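Possible transcriptional regulator, ArsR family protein (Rhodococcus sp., PDB 2OQG) probably binds DNA as a winged helix-turn-helix transcriptional regulator of the ArsR family. Local coordinates at residues A[6-9]-A[10-14]; A[22-25]-A[26-29]; A[82-85]-A[86-89]. All blocks are in the same frame, centred on the assembly; numbering follows the deposited sequence. Where two conformers were deposited one is given.

Contact 1 of 3, residues A[6-9]-A[10-14]; sequences GTYA and ELASV
Y8 and A12 meet one turn apart on helix 5-17, the N-terminal helix of this ArsR-type winged helix-turn-helix protein. With CG anti to the backbone N (chi1 168°), the tyrosine ring leans along the helix toward its C-terminal end and presents a face to A12. The methyl lies over that face, shifted toward the hydroxyl-bearing rim, in a CH-pi contact: A12 CB is 4.1 Å from the centroid of the Y8 ring. Alanine suits the place because its single methyl can fit against a ring face this close to the backbone. The ring's hydroxyl is hydrogen-bonded to the S19 carbonyl of the second subunit.

Beside this pair, T7 and L11 lie side by side and point the same way. T7 OG1 stands beside the backbone N (chi1 -58°) and bonds G2 O, which puts CG2 anti to that N and sends the methyl to L11 CD1 at 4.0 Å. The L11 N-H reaches T7 O at 2.9 Å, an ordinary helical bond, but farther on the helix kinks, and S13 N has no carbonyl of the preceding turn. A water bridges the break, accepting from S13 N and donating to A9 O, each at 2.9 Å.

Contact 2 of 3, residues A[22-25]-A[26-29]; sequences TRWE and ILTE
I26 sits over the carbonyl of T22 and packs its chain against the preceding turn. Its CG1 branch is anti to the carbonyl carbon (chi1 -66°), and this carries the side chain back along the helix, with I26 CG1 3.4 Å from T22 O; the nearest side-chain approach, I26 CD1 to T22 CG2, is a loose 4.4 Å. Isoleucine fits here because a branched aliphatic side chain fills the space between the helices: it packs on L40, L55 and L58.

The arrangement belongs to helix 21-32, one of the core helices of the winged helix-turn-helix fold, which is packed against helices 37-43 and 48-60 and shows another face to the second subunit. E25 lies between those faces, and its carbonyl O receives the E29 N-H at 3.2 Å. The E29 side chain lies over the same oxygen, with E29 CG 3.6 Å from E25 O, and has its own charge partner in R32.

On the subunit side, W24 and L27 touch only lightly, W24 CE3 being 4.4 Å from L27 CD1, while the indole N-H bonds L18 O and the ring meets Y8 of the second subunit. The W24 carbonyl does more. T28 grips it twice, through its backbone N at 2.9 Å and through OG1 at 2.8 Å from W24 O, the two donors arriving from opposite faces of the carbonyl plane. The hydroxyl gets there because OG1 stands beside the backbone N of T28 (chi1 -63°). A valine here would probably keep the bulk at CB but leave the W24 carbonyl with the backbone N-H as its one remaining donor from T28.

Contact 3 of 3, residues A[82-85]-A[86-89]; sequences LNKT and ARTL
R87 N bonds N83 O at 2.9 Å within a regular alpha-helical run in which A86, T88 and L89 likewise donate to the carbonyls of L82, K84 and T85, four residues back.

The R87 side chain then folds back over the turn it has just bonded. Bent at chi3 (-62°), it lays one face of its guanidinium over the backbone, with K84 CA and N83 O both on that face and R87 NH2 3.4 Å from K84 CA. The K84 side chain crosses it at a slant, and R87 NH2 is 3.5 Å from K84 CB; the lysine chain then bends at chi3, and NZ ends 6.1 Å from R87 NH2, a spacing that would ease the repulsion between like charges. Long, flexible residues suit this exposed flank, where the arginine can lay its flat guanidinium on the backbone and against the lysine's CB while the lysine's charged end lies farther off.

T88 bonds the K84 carbonyl twice. Its OG1 and N, each 3.0 Å from K84 O, come from opposite faces of the carbonyl plane, a threonine thus meeting part of its polar need within its own helix. The T85 hydroxyl also turns back to its own helix, OG1 bonding E81 O; with the hydroxyl so placed, CG2 lies anti to the backbone N and runs beside L89, where T85 CG2 is 4.1 Å from L89 CD1.

The small A86 lets a neighbour come close, packing on E90 of the second subunit. D97 of the second subunit accepts a hydrogen bond from N83 ND2, and W96 of that subunit packs on L82. Thus helix 80-107, following the wing strand 72-77, is flanked by its partner in the second subunit and, through T85 and T88, by helix 5-17 of its own chain.

Overall arrangement
From the N terminus, contact 1 lies on helix 5-17, contact 2 on helix 21-32 and contact 3 on helix 80-107. Each is a local contact within one helix, so none closes a long loop, and the three follow in series without nesting or crossing. Between contacts 2 and 3 the chain runs through helices 37-43 and 48-60 and the wing strands. Contacts 1 and 3 touch, with T7 CG2 3.6 Å from T88 CG2, joining the terminal helices. Contacts 1 and 2 do not touch within the chain, but Y8 of contact 1 meets W24 of contact 2 across the subunit interface, and W24 reaches L82 to link contacts 2 and 3. All three touch the second subunit.

Contact 1 of 3, residues A[6-9]-A[10-14]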
loop_
_atom_site.group_PDB
_atom_site.type_symbol
_atom_site.label_atom_id
_atom_site.label_comp_id
_atom_site.label_asym_id
_atom_site.label_seq_id
_atom_site.Cartn_x
_atom_site.Cartn_y
_atom_site.Cartn_z
ATOM N N GLY A 6 -11.510 8.852 -32.131
ATOM C CA GLY A 6 -11.822 8.739 -30.703
ATOM C C GLY A 6 -10.943 7.712 -30.000
ATOM O O GLY A 6 -10.408 7.971 -28.889
ATOM N N THR A 7 -10.809 6.547 -30.635
ATOM C CA THR A 7 -9.904 5.506 -30.109
ATOM C C THR A 7 -8.487 6.023 -29.998
ATOM O O THR A 7 -7.828 5.805 -28.979
ATOM C CB THR A 7 -9.959 4.249 -30.955
ATOM O OG1 THR A 7 -11.319 3.779 -30.962
ATOM C CG2 THR A 7 -9.041 3.141 -30.388
ATOM N N TYR A 8 -8.009 6.684 -31.055
ATOM C CA TYR A 8 -6.609 7.148 -31.038
ATOM C C TYR A 8 -6.466 8.173 -29.935
ATOM O O TYR A 8 -5.533 8.111 -29.143
ATOM C CB TYR A 8 -6.167 7.752 -32.392
ATOM C CG TYR A 8 -4.851 8.481 -32.271
ATOM C CD1 TYR A 8 -3.622 7.815 -32.356
ATOM C CD2 TYR A 8 -4.835 9.840 -32.041
ATOM C CE1 TYR A 8 -2.428 8.503 -32.195
ATOM C CE2 TYR A 8 -3.690 10.528 -31.872
ATOM C CZ TYR A 8 -2.467 9.880 -31.966
ATOM O OH TYR A 8 -1.291 10.611 -31.801
ATOM N N ALA A 9 -7.442 9.075 -29.815
ATOM C CA ALA A 9 -7.292 10.186 -28.850
ATOM C C ALA A 9 -7.298 9.639 -27.432
ATOM O O ALA A 9 -6.627 10.198 -26.530
ATOM C CB ALA A 9 -8.411 11.205 -29.029
ATOM N N GLU A 10 -8.041 8.546 -27.237
ATOM C CA GLU A 10 -8.180 7.932 -25.928
ATOM C C GLU A 10 -6.957 7.120 -25.539
ATOM O O GLU A 10 -6.597 7.058 -24.361
ATOM C CB GLU A 10 -9.425 7.057 -25.866
ATOM C CG GLU A 10 -10.612 7.830 -25.346
ATOM C CD GLU A 10 -10.330 8.417 -23.952
ATOM O OE1 GLU A 10 -10.363 9.641 -23.801
ATOM O OE2 GLU A 10 -10.025 7.654 -23.017
ATOM N N LEU A 11 -6.331 6.509 -26.537
ATOM C CA LEU A 11 -5.114 5.678 -26.295
ATOM C C LEU A 11 -3.769 6.335 -26.591
ATOM O O LEU A 11 -2.725 5.761 -26.280
ATOM C CB LEU A 11 -5.161 4.369 -27.074
ATOM C CG LEU A 11 -6.353 3.488 -26.654
ATOM C CD1 LEU A 11 -6.413 2.241 -27.488
ATOM C CD2 LEU A 11 -6.283 3.128 -25.167
ATOM N N ALA A 12 -3.790 7.540 -27.143
ATOM C CA ALA A 12 -2.583 8.206 -27.587
ATOM C C ALA A 12 -1.508 8.318 -26.490
ATOM O O ALA A 12 -0.325 8.036 -26.748
ATOM C CB ALA A 12 -2.890 9.576 -28.140
ATOM N N SER A 13 -1.930 8.649 -25.277
ATOM C CA SER A 13 -0.948 8.831 -24.181
ATOM C C SER A 13 -0.345 7.484 -23.786
ATOM O O SER A 13 0.846 7.405 -23.487
ATOM C CB SER A 13 -1.515 9.556 -22.953
ATOM O OG SER A 13 -2.575 8.866 -22.326
ATOM N N VAL A 14 -1.155 6.424 -23.849
ATOM C CA VAL A 14 -0.598 5.082 -23.595
ATOM C C VAL A 14 0.367 4.699 -24.701
ATOM O O VAL A 14 1.453 4.163 -24.400
ATOM C CB VAL A 14 -1.720 4.031 -23.411
ATOM C CG1 VAL A 14 -1.181 2.581 -23.464
ATOM C CG2 VAL A 14 -2.431 4.279 -22.072
HETATM O O HOH W 1 -4.507 9.850 -24.626
#

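Contact 2 of 3, residues A[22-25]-A[26-29]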
loop_
_atom_site.group_PDB
_atom_site.type_symbol
_atom_site.label_atom_id
_atom_site.label_comp_id
_atom_site.label_asym_id
_atom_site.label_seq_id
_atom_site.Cartn_x
_atom_site.Cartn_y
_atom_site.Cartn_z
ATOM N N THR A 22 13.048 2.490 -22.300
ATOM C CA THR A 22 13.304 2.803 -20.883
ATOM C C THR A 22 12.016 2.703 -20.030
ATOM O O THR A 22 12.037 2.216 -18.931
ATOM C CB THR A 22 13.890 4.192 -20.739
ATOM O OG1 THR A 22 15.093 4.276 -21.525
ATOM C CG2 THR A 22 14.174 4.565 -19.237
ATOM N N ARG A 23 10.886 3.194 -20.549
ATOM C CA ARG A 23 9.621 3.064 -19.810
ATOM C C ARG A 23 9.237 1.593 -19.663
ATOM O O ARG A 23 8.699 1.239 -18.643
ATOM C CB ARG A 23 8.520 3.941 -20.418
ATOM C CG ARG A 23 8.812 5.410 -20.048
ATOM C CD ARG A 23 7.651 6.311 -20.322
ATOM N NE ARG A 23 7.436 6.572 -21.721
ATOM C CZ ARG A 23 7.956 7.609 -22.384
ATOM N NH1 ARG A 23 8.764 8.470 -21.757
ATOM N NH2 ARG A 23 7.660 7.795 -23.672
ATOM N N TRP A 24 9.508 0.741 -20.675
ATOM C CA TRP A 24 9.249 -0.705 -20.518
ATOM C C TRP A 24 10.117 -1.311 -19.424
ATOM O O TRP A 24 9.667 -2.192 -18.687
ATOM C CB TRP A 24 9.460 -1.460 -21.832
ATOM C CG TRP A 24 8.220 -1.382 -22.740
ATOM C CD1 TRP A 24 8.074 -0.644 -23.898
ATOM C CD2 TRP A 24 6.968 -2.054 -22.530
ATOM N NE1 TRP A 24 6.811 -0.811 -24.408
ATOM C CE2 TRP A 24 6.116 -1.701 -23.616
ATOM C CE3 TRP A 24 6.483 -2.895 -21.528
ATOM C CZ2 TRP A 24 4.787 -2.152 -23.706
ATOM C CZ3 TRP A 24 5.188 -3.385 -21.632
ATOM C CH2 TRP A 24 4.350 -3.019 -22.726
ATOM N N GLU A 25 11.359 -0.845 -19.347
ATOM C CA GLU A 25 12.319 -1.286 -18.306
ATOM C C GLU A 25 11.761 -0.937 -16.918
ATOM O O GLU A 25 11.844 -1.741 -15.979
ATOM C CB GLU A 25 13.706 -0.627 -18.472
ATOM C CG GLU A 25 14.246 -0.516 -19.909
ATOM C CD GLU A 25 14.719 -1.840 -20.483
ATOM O OE1 GLU A 25 15.031 -2.762 -19.696
ATOM O OE2 GLU A 25 14.795 -1.962 -21.730
ATOM N N ILE A 26 11.203 0.271 -16.790
ATOM C CA ILE A 26 10.600 0.713 -15.524
ATOM C C ILE A 26 9.355 -0.103 -15.219
ATOM O O ILE A 26 9.171 -0.580 -14.089
ATOM C CB ILE A 26 10.304 2.250 -15.559
ATOM C CG1 ILE A 26 11.608 3.070 -15.631
ATOM C CG2 ILE A 26 9.320 2.687 -14.432
ATOM C CD1 ILE A 26 11.375 4.537 -15.903
ATOM N N LEU A 27 8.499 -0.267 -16.225
ATOM C CA LEU A 27 7.248 -0.993 -16.020
ATOM C C LEU A 27 7.543 -2.419 -15.567
ATOM O O LEU A 27 6.866 -2.939 -14.677
ATOM C CB LEU A 27 6.389 -1.040 -17.313
ATOM C CG LEU A 27 5.686 0.301 -17.541
ATOM C CD1 LEU A 27 5.025 0.322 -18.938
ATOM C CD2 LEU A 27 4.566 0.618 -16.509
ATOM N N THR A 28 8.540 -3.047 -16.196
ATOM C CA THR A 28 8.864 -4.429 -15.877
ATOM C C THR A 28 9.324 -4.540 -14.413
ATOM O O THR A 28 8.887 -5.456 -13.662
ATOM C CB THR A 28 9.928 -4.928 -16.833
ATOM O OG1 THR A 28 9.367 -4.905 -18.147
ATOM C CG2 THR A 28 10.310 -6.360 -16.494
ATOM N N GLU A 29 10.175 -3.607 -14.011
ATOM C CA GLU A 29 10.562 -3.544 -12.600
ATOM C C GLU A 29 9.352 -3.398 -11.674
ATOM O O GLU A 29 9.196 -4.162 -10.699
ATOM C CB GLU A 29 11.543 -2.389 -12.364
ATOM C CG GLU A 29 13.004 -2.715 -12.713
ATOM C CD GLU A 29 13.569 -3.932 -11.903
ATOM O OE1 GLU A 29 13.238 -4.079 -10.702
ATOM O OE2 GLU A 29 14.316 -4.767 -12.474
#

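Contact 3 of 3, residues A[82-85]-A[86-89]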
loop_
_atom_site.group_PDB
_atom_site.type_symbol
_atom_site.label_atom_id
_atom_site.label_comp_id
_atom_site.label_asym_id
_atom_site.label_seq_id
_atom_site.Cartn_x
_atom_site.Cartn_y
_atom_site.Cartn_z
ATOM N N LEU A 82 -3.028 -1.797 -20.160
ATOM C CA LEU A 82 -2.410 -2.695 -21.090
ATOM C C LEU A 82 -3.518 -3.616 -21.572
ATOM O O LEU A 82 -3.594 -3.916 -22.759
ATOM C CB LEU A 82 -1.330 -3.562 -20.461
ATOM C CG LEU A 82 0.078 -3.107 -20.154
ATOM C CD1 LEU A 82 1.010 -4.348 -19.977
ATOM C CD2 LEU A 82 0.552 -2.105 -21.130
ATOM N N ASN A 83 -4.423 -3.999 -20.670
ATOM C CA ASN A 83 -5.535 -4.908 -21.090
ATOM C C ASN A 83 -6.487 -4.199 -22.051
ATOM O O ASN A 83 -6.900 -4.749 -23.088
ATOM C CB ASN A 83 -6.294 -5.442 -19.880
ATOM C CG ASN A 83 -5.428 -6.263 -18.970
ATOM O OD1 ASN A 83 -4.410 -6.858 -19.387
ATOM N ND2 ASN A 83 -5.834 -6.335 -17.702
ATOM N N LYS A 84 -6.769 -2.938 -21.769
ATOM C CA LYS A 84 -7.691 -2.178 -22.624
ATOM C C LYS A 84 -7.033 -2.025 -24.004
ATOM O O LYS A 84 -7.664 -2.186 -25.070
ATOM C CB LYS A 84 -8.064 -0.822 -21.997
ATOM C CG LYS A 84 -8.853 0.067 -22.939
ATOM C CD LYS A 84 -8.884 1.479 -22.382
ATOM C CE LYS A 84 -10.084 1.680 -21.558
ATOM N NZ LYS A 84 -10.065 2.984 -20.845
ATOM N N THR A 85 -5.746 -1.668 -23.991
ATOM C CA THR A 85 -5.063 -1.503 -25.269
ATOM C C THR A 85 -5.058 -2.799 -26.062
ATOM O O THR A 85 -5.316 -2.810 -27.269
ATOM C CB THR A 85 -3.648 -1.041 -25.021
ATOM O OG1 THR A 85 -3.682 0.238 -24.341
ATOM C CG2 THR A 85 -2.885 -0.992 -26.317
ATOM N N ALA A 86 -4.757 -3.897 -25.360
ATOM C CA ALA A 86 -4.725 -5.174 -26.017
ATOM C C ALA A 86 -6.117 -5.520 -26.635
ATOM O O ALA A 86 -6.211 -5.973 -27.797
ATOM C CB ALA A 86 -4.287 -6.218 -25.036
ATOM N N ARG A 87 -7.202 -5.235 -25.921
ATOM C CA ARG A 87 -8.549 -5.586 -26.465
ATOM C C ARG A 87 -8.779 -4.764 -27.743
ATOM O O ARG A 87 -9.343 -5.253 -28.713
ATOM C CB ARG A 87 -9.664 -5.297 -25.455
ATOM C CG ARG A 87 -9.659 -6.223 -24.262
ATOM C CD ARG A 87 -10.896 -5.994 -23.372
ATOM N NE ARG A 87 -11.004 -4.649 -22.787
ATOM C CZ ARG A 87 -10.499 -4.342 -21.595
ATOM N NH1 ARG A 87 -9.871 -5.293 -20.933
ATOM N NH2 ARG A 87 -10.616 -3.103 -21.073
ATOM N N THR A 88 -8.388 -3.483 -27.722
ATOM C CA THR A 88 -8.593 -2.630 -28.883
ATOM C C THR A 88 -7.746 -3.122 -30.053
ATOM O O THR A 88 -8.249 -3.236 -31.192
ATOM C CB THR A 88 -8.210 -1.227 -28.540
ATOM O OG1 THR A 88 -8.961 -0.841 -27.375
ATOM C CG2 THR A 88 -8.592 -0.355 -29.688
ATOM N N LEU A 89 -6.473 -3.460 -29.797
ATOM C CA LEU A 89 -5.617 -3.952 -30.907
ATOM C C LEU A 89 -6.116 -5.291 -31.466
ATOM O O LEU A 89 -6.016 -5.528 -32.680
ATOM C CB LEU A 89 -4.176 -4.057 -30.431
ATOM C CG LEU A 89 -3.548 -2.735 -30.063
ATOM C CD1 LEU A 89 -2.102 -3.121 -29.724
ATOM C CD2 LEU A 89 -3.674 -1.652 -31.154
#